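Local coordinates for protein Two-component response regulator yesN (Fusobacterium nucleatum, PDB 3LSG) that probably binds specific DNA sequences through this C-terminal AraC-type helix-turn-helix domain and regulates transcription as part of a two-component system, at residues K55-A60 and K91-I96. Numbering follows the deposited sequence.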
loop_
_atom_site.group_PDB
_atom_site.type_symbol
_atom_site.label_atom_id
_atom_site.label_comp_id
_atom_site.label_asym_id
_atom_site.label_seq_id
_atom_site.Cartn_x
_atom_site.Cartn_y
_atom_site.Cartn_z
ATOM N N LYS A 55 12.360 -3.309 3.724
ATOM C CA LYS A 55 13.194 -4.048 2.778
ATOM C C LYS A 55 13.320 -3.311 1.439
ATOM O O LYS A 55 14.398 -3.246 0.847
ATOM C CB LYS A 55 12.658 -5.466 2.576
ATOM C CG LYS A 55 12.714 -6.302 3.843
ATOM C CD LYS A 55 14.069 -6.965 4.012
ATOM C CE LYS A 55 14.266 -8.012 2.920
ATOM N NZ LYS A 55 15.319 -9.007 3.263
ATOM N N ARG A 56 12.211 -2.769 0.960
ATOM C CA ARG A 56 12.202 -2.026 -0.290
ATOM C C ARG A 56 12.993 -0.707 -0.231
ATOM O O ARG A 56 13.707 -0.376 -1.177
ATOM C CB ARG A 56 10.759 -1.770 -0.732
ATOM C CG ARG A 56 9.991 -3.072 -0.985
ATOM C CD ARG A 56 8.528 -2.832 -1.326
ATOM N NE ARG A 56 7.995 -3.960 -2.099
ATOM C CZ ARG A 56 6.701 -4.197 -2.277
ATOM N NH1 ARG A 56 5.788 -3.397 -1.733
ATOM N NH2 ARG A 56 6.322 -5.233 -3.003
HETATM N N MSE A 57 12.865 0.030 0.869
HETATM C CA MSE A 57 13.610 1.277 1.044
HETATM C C MSE A 57 15.119 1.029 1.156
HETATM O O MSE A 57 15.936 1.778 0.613
HETATM C CB MSE A 57 13.118 2.033 2.289
HETATM C CG MSE A 57 11.684 2.569 2.194
HETATM SE SE MSE A 57 11.340 3.704 0.634
HETATM C CE MSE A 57 10.853 2.400 -0.732
ATOM N N GLU A 58 15.492 -0.022 1.877
ATOM C CA GLU A 58 16.897 -0.354 2.004
ATOM C C GLU A 58 17.498 -0.711 0.647
ATOM O O GLU A 58 18.608 -0.295 0.340
ATOM C CB GLU A 58 17.112 -1.447 3.057
ATOM C CG GLU A 58 16.852 -0.912 4.475
ATOM C CD GLU A 58 16.827 -1.975 5.573
ATOM O OE1 GLU A 58 16.768 -3.190 5.272
ATOM O OE2 GLU A 58 16.851 -1.577 6.758
ATOM N N LYS A 59 16.751 -1.443 -0.176
ATOM C CA LYS A 59 17.209 -1.759 -1.524
ATOM C C LYS A 59 17.247 -0.482 -2.380
ATOM O O LYS A 59 18.163 -0.287 -3.161
ATOM C CB LYS A 59 16.318 -2.822 -2.165
ATOM C CG LYS A 59 16.745 -3.294 -3.552
ATOM C CD LYS A 59 18.201 -3.747 -3.570
ATOM C CE LYS A 59 18.506 -4.606 -4.809
ATOM N NZ LYS A 59 19.912 -5.098 -4.825
ATOM N N ALA A 60 16.275 0.407 -2.197
ATOM C CA ALA A 60 16.255 1.656 -2.948
ATOM C C ALA A 60 17.511 2.457 -2.627
ATOM O O ALA A 60 18.184 2.975 -3.520
ATOM C CB ALA A 60 15.019 2.449 -2.612
ATOM N N LYS A 91 10.548 9.493 0.722
ATOM C CA LYS A 91 10.693 10.750 1.429
ATOM C C LYS A 91 10.167 10.642 2.862
ATOM O O LYS A 91 10.690 11.261 3.771
ATOM C CB LYS A 91 9.991 11.897 0.696
ATOM C CG LYS A 91 10.218 13.236 1.409
ATOM C CD LYS A 91 9.771 14.428 0.592
ATOM C CE LYS A 91 10.026 15.714 1.363
ATOM N NZ LYS A 91 9.400 16.892 0.718
ATOM N N LYS A 92 9.121 9.864 3.070
ATOM C CA LYS A 92 8.625 9.685 4.437
ATOM C C LYS A 92 9.602 8.841 5.242
ATOM O O LYS A 92 9.794 9.068 6.442
ATOM C CB LYS A 92 7.242 9.035 4.442
ATOM C CG LYS A 92 6.120 9.988 4.051
ATOM C CD LYS A 92 4.783 9.465 4.558
ATOM C CE LYS A 92 3.612 10.139 3.867
ATOM N NZ LYS A 92 3.450 9.656 2.469
ATOM N N TYR A 93 10.235 7.877 4.577
ATOM C CA TYR A 93 11.152 6.967 5.262
ATOM C C TYR A 93 12.511 7.635 5.572
ATOM O O TYR A 93 13.030 7.550 6.699
ATOM C CB TYR A 93 11.327 5.674 4.441
ATOM C CG TYR A 93 12.008 4.541 5.193
ATOM C CD1 TYR A 93 11.264 3.604 5.914
ATOM C CD2 TYR A 93 13.382 4.419 5.189
ATOM C CE1 TYR A 93 11.887 2.565 6.602
ATOM C CE2 TYR A 93 14.016 3.400 5.871
ATOM C CZ TYR A 93 13.269 2.470 6.572
ATOM O OH TYR A 93 13.915 1.458 7.250
ATOM N N TYR A 94 13.072 8.328 4.588
ATOM C CA TYR A 94 14.400 8.919 4.763
ATOM C C TYR A 94 14.374 10.432 5.008
ATOM O O TYR A 94 15.420 11.052 5.225
ATOM C CB TYR A 94 15.278 8.577 3.557
ATOM C CG TYR A 94 15.678 7.114 3.489
ATOM C CD1 TYR A 94 16.555 6.566 4.440
ATOM C CD2 TYR A 94 15.200 6.283 2.479
ATOM C CE1 TYR A 94 16.945 5.234 4.376
ATOM C CE2 TYR A 94 15.584 4.941 2.410
ATOM C CZ TYR A 94 16.454 4.425 3.352
ATOM O OH TYR A 94 16.824 3.097 3.285
ATOM N N GLN A 95 13.176 11.018 4.971
ATOM C CA GLN A 95 12.989 12.454 5.159
ATOM C C GLN A 95 13.524 13.345 4.022
ATOM O O GLN A 95 13.376 14.564 4.078
ATOM C CB GLN A 95 13.540 12.889 6.526
ATOM C CG GLN A 95 12.922 12.068 7.703
ATOM C CD GLN A 95 13.353 12.589 9.079
ATOM O OE1 GLN A 95 14.257 13.427 9.193
ATOM N NE2 GLN A 95 12.704 12.090 10.129
ATOM N N ILE A 96 14.147 12.744 3.003
ATOM C CA ILE A 96 14.508 13.475 1.777
ATOM C C ILE A 96 14.131 12.632 0.544
ATOM O O ILE A 96 13.817 11.459 0.679
ATOM C CB ILE A 96 16.011 13.840 1.715
ATOM C CG1 ILE A 96 16.878 12.575 1.729
ATOM C CG2 ILE A 96 16.406 14.820 2.858
ATOM C CD1 ILE A 96 18.403 12.876 1.743
HETATM O O HOH W 1 16.593 1.100 7.178
#
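The ring of Tyr-93 receives Met-57 over one face. Met-57 CB stands 3.9 Å from the ring centroid, 17° off the normal, a CH-pi contact. Met-57 CG reaches 3.6 Å from Tyr-93 CG, near the base of the ring. The selenium of this selenomethionine lies obliquely to the ring, with SE 5.4 Å from its centroid, a Met-aromatic contact. The chain bends at chi2 (-54°) and again at chi3, and its end leads away from helix 83-94's last turn; the side chain also touches Phe-86 and Phe-90. Water 1 lies in the plane of the Tyr-93 ring, at its hydroxyl end.

The Tyr-94 ring has Tyr-93 CD2 over one face, 3.4 Å above the plane. Its edge faces the main chain of helix 48-66. There Tyr-94 OH makes at most a weak hydrogen bond of 3.1 Å to Met-57 O, near the ring plane, and CE2 packs against Met-57 CB. Phe-90 and Tyr-101 also meet the Tyr-94 ring.

Water 1 donates to Glu-58 OE2 at 2.7 Å and is also hydrogen-bonded to Tyr-93 OH. Gln-54 NE2 binds the same carboxylate oxygen.

The contact joins the long helix 48-66 to the end of helix 83-94 in the AraC-type helix-turn-helix domain. Apolar contact of Met-57 with both tyrosines carries most of this junction. The water bridge and the weak hydroxyl bond lie beside it and probably add little.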